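PDB 6QGM: VirX1 from Cyanophage Syn10, which probably acts as a flavin-dependent halogenase of the tryptophan halogenase family, a viral enzyme that iodinates diverse substrates. Local coordinates for residues A73-S78 / W161-H166; N144-N149 / P516-F521. One frame throughout, in Å; residues are numbered along the deposited sequence.

Contact 1. Residues A73-S78 / W161-H166; sequences ATYKNS and WDTAYH
Thr74 and His166 face each other across two antiparallel strands and share three hydrogen bonds. The backbones bond both ways: Thr74 N gives to His166 O at 2.9 Å, and His166 N gives to Thr74 O at 2.8 Å. The third bond joins the side chains. His166 ND1 donates to Thr74 OG1 at 3.1 Å, and the hydroxyl lies near the plane of the imidazole. Thr74 turns OG1 between its own N and carbonyl carbon (chi1 71°), which brings the hydroxyl to the histidine; OG1 also bonds Pro285 O. The far nitrogen of the imidazole, NE2, is held by Thr271 OG1, so the ring is gripped at both nitrogens and its rotation is fixed. Two further backbone bonds join Lys76 and Ala164, again one each way.

Lys76 lies on the same face of the sheet as Thr74 and His166. Its CB sits over one face of the imidazole, 3.8 Å from the ring centroid, a CH-pi contact. The extended chain then carries NZ away to Thr49 O and Ser356 OG.

Between these bonds, Tyr75 and Tyr165 form a non-hydrogen-bonded pair. Their side chains diverge from the backbones, yet the two rings run side by side, pointing the same way, with planes at 38°. Tyr75 CE1 comes within 3.5 Å of Tyr165 CE2. Both hydroxyls bond the carboxylate of Asp64. Thr163 CG2 packs against Tyr75 CD1 at 3.4 Å. The arrangement is a short antiparallel beta pairing, the edge strand 74-76 on the central strand 164-168 of a three-stranded sheet, buried within the halogenase fold.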
# COMPACT_ATOMS: atom_id res chain seq x y z
N ALA B 73 43.23 -2.14 3.04
CA ALA B 73 41.97 -1.68 2.43
C ALA B 73 42.31 -0.95 1.14
O ALA B 73 43.41 -0.37 1.04
CB ALA B 73 41.20 -0.79 3.38
N THR B 74 41.41 -1.02 0.16
CA THR B 74 41.41 -0.17 -1.05
C THR B 74 40.01 0.41 -1.20
O THR B 74 39.13 0.03 -0.39
CB THR B 74 41.90 -0.94 -2.29
OG1 THR B 74 40.90 -1.89 -2.66
CG2 THR B 74 43.22 -1.63 -2.05
N TYR B 75 39.84 1.32 -2.16
CA TYR B 75 38.58 2.06 -2.43
C TYR B 75 37.75 1.29 -3.46
O TYR B 75 38.31 0.53 -4.27
CB TYR B 75 38.86 3.49 -2.89
CG TYR B 75 39.24 4.44 -1.79
CD1 TYR B 75 38.32 4.78 -0.80
CD2 TYR B 75 40.49 5.03 -1.73
CE1 TYR B 75 38.64 5.67 0.21
CE2 TYR B 75 40.81 5.93 -0.73
CZ TYR B 75 39.89 6.25 0.24
OH TYR B 75 40.18 7.11 1.25
N LYS B 76 36.44 1.52 -3.42
CA LYS B 76 35.43 0.86 -4.28
C LYS B 76 34.35 1.87 -4.69
O LYS B 76 33.64 2.38 -3.80
CB LYS B 76 34.82 -0.31 -3.51
CG LYS B 76 33.82 -1.14 -4.30
CD LYS B 76 32.85 -1.86 -3.40
CE LYS B 76 31.69 -2.44 -4.17
NZ LYS B 76 30.69 -2.99 -3.23
N ASN B 77 34.22 2.12 -5.99
CA ASN B 77 33.32 3.16 -6.55
C ASN B 77 32.12 2.51 -7.27
O ASN B 77 31.16 3.25 -7.55
CB ASN B 77 34.11 4.09 -7.48
CG ASN B 77 35.04 5.00 -6.71
OD1 ASN B 77 36.05 4.54 -6.19
ND2 ASN B 77 34.68 6.27 -6.61
N SER B 78 32.16 1.21 -7.52
CA SER B 78 31.16 0.49 -8.35
C SER B 78 31.25 -1.02 -8.12
O SER B 78 32.34 -1.51 -7.76
CB SER B 78 31.35 0.84 -9.81
OG SER B 78 30.31 0.27 -10.60
N TRP B 161 30.92 9.62 0.84
CA TRP B 161 29.68 8.80 0.96
C TRP B 161 29.41 7.95 -0.29
O TRP B 161 28.72 6.94 -0.12
CB TRP B 161 28.50 9.71 1.31
CG TRP B 161 28.62 10.24 2.70
CD1 TRP B 161 29.19 11.41 3.08
CD2 TRP B 161 28.21 9.57 3.90
NE1 TRP B 161 29.14 11.53 4.45
CE2 TRP B 161 28.53 10.42 4.97
CE3 TRP B 161 27.55 8.36 4.16
CZ2 TRP B 161 28.25 10.09 6.29
CZ3 TRP B 161 27.27 8.03 5.48
CH2 TRP B 161 27.62 8.88 6.52
N ASP B 162 29.91 8.34 -1.47
CA ASP B 162 29.73 7.62 -2.76
C ASP B 162 30.93 6.74 -3.06
O ASP B 162 30.94 6.11 -4.13
CB ASP B 162 29.50 8.59 -3.93
CG ASP B 162 28.16 9.30 -3.88
OD1 ASP B 162 27.25 8.79 -3.18
OD2 ASP B 162 28.04 10.36 -4.55
N THR B 163 31.92 6.69 -2.16
CA THR B 163 33.04 5.72 -2.24
C THR B 163 32.96 4.81 -1.02
O THR B 163 32.96 5.34 0.10
CB THR B 163 34.40 6.42 -2.35
OG1 THR B 163 34.36 7.39 -3.40
CG2 THR B 163 35.50 5.44 -2.65
N ALA B 164 32.86 3.51 -1.26
CA ALA B 164 32.97 2.43 -0.25
C ALA B 164 34.37 1.80 -0.35
O ALA B 164 35.27 2.45 -0.93
CB ALA B 164 31.87 1.42 -0.44
N TYR B 165 34.56 0.59 0.19
CA TYR B 165 35.90 0.03 0.53
C TYR B 165 35.95 -1.47 0.26
O TYR B 165 34.93 -2.15 0.41
CB TYR B 165 36.23 0.31 1.99
CG TYR B 165 36.03 1.75 2.41
CD1 TYR B 165 34.79 2.22 2.84
CD2 TYR B 165 37.06 2.66 2.37
CE1 TYR B 165 34.59 3.54 3.22
CE2 TYR B 165 36.88 3.99 2.74
CZ TYR B 165 35.65 4.42 3.18
OH TYR B 165 35.48 5.72 3.56
N HIS B 166 37.11 -1.96 -0.19
CA HIS B 166 37.56 -3.38 -0.10
C HIS B 166 38.42 -3.51 1.15
O HIS B 166 39.32 -2.69 1.31
CB HIS B 166 38.34 -3.80 -1.35
CG HIS B 166 37.60 -3.59 -2.63
ND1 HIS B 166 38.00 -2.67 -3.58
CD2 HIS B 166 36.50 -4.18 -3.13
CE1 HIS B 166 37.19 -2.72 -4.61
NE2 HIS B 166 36.26 -3.65 -4.36

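Contact 2. Residues N144-N149 / P516-F521; sequences NRLTRN and PTHYEF
The N-terminus of helix 518-527 docks here on the loop that follows helix 137-143, through a single backbone bridge between Arg145 and Thr517. His518 N donates to Asn144 O at 2.9 Å, from above the plane of that carbonyl. Leu146 N donates to Pro516 O at 3.0 Å in a fairly straight bond, 159° at the hydrogen. Asn144 ends helix 137-143 in a Schellman motif, so one helix stops where the other starts.

Thr517 is the N-cap of the second helix. Its OG1 accepts from Glu520 N at 3.2 Å, and Glu520 OE1 accepts from Thr517 N at 2.9 Å. Together they make a capping box, which satisfies backbone N-H groups at the helix start. Arg145 bends at chi2 and its chain crosses that of Thr517 at a slant, with Thr517 CG2 over one face of the guanidinium. The end of this arginine bonds the backbone oxygens of Leu515 and Lys513.

Phe521 gives the largest share of the packing from 516-521. Leu146 CG stands over the centre of one face of the Phe521 ring, 4.3 Å from its centroid, a CH-pi contact, and Leu146 CB also packs against Phe521 CG. At the edge of the ring, Arg148 CG lies 3.9 Å from Phe521 CZ. Arg148 bends back so that one face of its guanidinium covers CZ, with the planes 55° apart, while NH1 forms a salt bridge with Glu525 further along the helix. Asn144 OD1 rests 3.5 Å from His518 CB and accepts from Asn269 N. The whole is typical of a capping-box helix start, here joined to a neighbouring loop by backbone bonds and an aromatic side chain.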
# COMPACT_ATOMS: atom_id res chain seq x y z
N ASN B 144 39.51 3.63 -13.68
CA ASN B 144 40.30 3.24 -12.48
C ASN B 144 40.99 4.49 -11.91
O ASN B 144 42.20 4.44 -11.60
CB ASN B 144 41.30 2.13 -12.83
CG ASN B 144 41.88 1.46 -11.62
OD1 ASN B 144 41.16 1.14 -10.66
ND2 ASN B 144 43.19 1.25 -11.65
N ARG B 145 40.24 5.58 -11.75
CA ARG B 145 40.74 6.88 -11.24
C ARG B 145 39.99 7.21 -9.95
O ARG B 145 38.93 6.62 -9.71
CB ARG B 145 40.57 7.98 -12.28
CG ARG B 145 41.06 7.60 -13.67
CD ARG B 145 42.50 7.14 -13.67
NE ARG B 145 42.97 6.96 -15.03
CZ ARG B 145 43.77 7.79 -15.67
NH1 ARG B 145 44.27 8.86 -15.07
NH2 ARG B 145 44.12 7.55 -16.91
N LEU B 146 40.52 8.17 -9.19
CA LEU B 146 39.88 8.64 -7.94
C LEU B 146 40.24 10.11 -7.70
O LEU B 146 41.32 10.55 -8.14
CB LEU B 146 40.34 7.73 -6.80
CG LEU B 146 39.38 7.58 -5.62
CD1 LEU B 146 37.95 7.38 -6.06
CD2 LEU B 146 39.81 6.42 -4.74
N THR B 147 39.34 10.84 -7.05
CA THR B 147 39.47 12.28 -6.73
C THR B 147 38.55 12.59 -5.55
O THR B 147 37.51 11.88 -5.44
CB THR B 147 39.14 13.16 -7.94
OG1 THR B 147 38.98 14.50 -7.49
CG2 THR B 147 37.87 12.74 -8.62
N ARG B 148 38.89 13.60 -4.73
CA ARG B 148 37.99 14.06 -3.64
C ARG B 148 36.94 15.01 -4.21
O ARG B 148 35.97 15.30 -3.48
CB ARG B 148 38.79 14.72 -2.51
CG ARG B 148 39.67 13.74 -1.75
CD ARG B 148 39.72 14.03 -0.25
NE ARG B 148 40.46 12.99 0.44
CZ ARG B 148 41.78 12.90 0.46
NH1 ARG B 148 42.52 13.77 -0.22
NH2 ARG B 148 42.39 11.92 1.11
N ASN B 149 37.09 15.44 -5.47
CA ASN B 149 36.04 16.18 -6.20
C ASN B 149 35.74 17.50 -5.46
O ASN B 149 34.58 17.94 -5.47
CB ASN B 149 34.79 15.30 -6.39
CG ASN B 149 33.82 15.83 -7.42
OD1 ASN B 149 34.23 16.33 -8.47
ND2 ASN B 149 32.54 15.67 -7.15
N PRO B 516 44.46 11.20 -10.77
CA PRO B 516 45.26 10.08 -10.30
C PRO B 516 44.51 8.74 -10.42
O PRO B 516 43.30 8.71 -10.29
CB PRO B 516 45.56 10.41 -8.84
CG PRO B 516 44.59 11.51 -8.45
CD PRO B 516 44.22 12.22 -9.74
N THR B 517 45.25 7.66 -10.67
CA THR B 517 44.75 6.26 -10.67
C THR B 517 44.46 5.86 -9.23
O THR B 517 45.09 6.44 -8.33
CB THR B 517 45.75 5.28 -11.29
OG1 THR B 517 46.89 5.24 -10.44
CG2 THR B 517 46.16 5.66 -12.69
N HIS B 518 43.57 4.89 -9.03
CA HIS B 518 43.23 4.28 -7.72
C HIS B 518 44.50 4.05 -6.89
O HIS B 518 44.54 4.47 -5.72
CB HIS B 518 42.43 2.98 -7.93
CG HIS B 518 41.92 2.37 -6.67
ND1 HIS B 518 41.68 1.03 -6.55
CD2 HIS B 518 41.62 2.93 -5.48
CE1 HIS B 518 41.24 0.78 -5.33
NE2 HIS B 518 41.20 1.93 -4.65
N TYR B 519 45.52 3.41 -7.49
CA TYR B 519 46.77 3.03 -6.81
C TYR B 519 47.52 4.30 -6.38
O TYR B 519 47.92 4.42 -5.21
CB TYR B 519 47.62 2.11 -7.71
CG TYR B 519 49.05 2.04 -7.23
CD1 TYR B 519 49.40 1.24 -6.16
CD2 TYR B 519 50.02 2.83 -7.82
CE1 TYR B 519 50.69 1.24 -5.67
CE2 TYR B 519 51.32 2.85 -7.33
CZ TYR B 519 51.66 2.04 -6.26
OH TYR B 519 52.94 2.00 -5.79
N GLU B 520 47.69 5.23 -7.33
CA GLU B 520 48.36 6.54 -7.08
C GLU B 520 47.64 7.25 -5.93
O GLU B 520 48.34 7.71 -5.02
CB GLU B 520 48.37 7.39 -8.35
CG GLU B 520 49.32 6.91 -9.42
CD GLU B 520 49.21 7.65 -10.75
OE1 GLU B 520 48.11 8.17 -11.04
OE2 GLU B 520 50.28 7.81 -11.44
N PHE B 521 46.30 7.33 -5.96
CA PHE B 521 45.50 8.03 -4.92
C PHE B 521 45.80 7.40 -3.56
O PHE B 521 46.11 8.15 -2.62
CB PHE B 521 44.00 8.00 -5.22
CG PHE B 521 43.16 8.89 -4.32
CD1 PHE B 521 42.78 8.48 -3.05
CD2 PHE B 521 42.78 10.15 -4.74
CE1 PHE B 521 42.02 9.30 -2.23
CE2 PHE B 521 42.02 10.97 -3.92
CZ PHE B 521 41.64 10.54 -2.67

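Overall arrangement
Contacts 1 and 2 adjoin, with centres about 11 Å apart, and their segments alternate along the chain. His518 is the main joint. Its NE2 makes a probable hydrogen bond of 2.9 Å with Tyr75 N, and its ring packs on Thr74. Leu146 adds a second joint, with CD2 3.4 Å from Tyr75 CD2 and CD1 3.4 Å from Asn77 OD1. Helix 518-527 thus lies against the edge strand 74-76, and Leu522 and Ile526 continue that packing. Contact 1 is buried, about 12 Å from the chain centre; contact 2 is partly buried, about 22 Å out. Contact 2 fixes the start of the C-terminal helix on the loop after helix 137-143, and the side of that helix packs on the strand of contact 1.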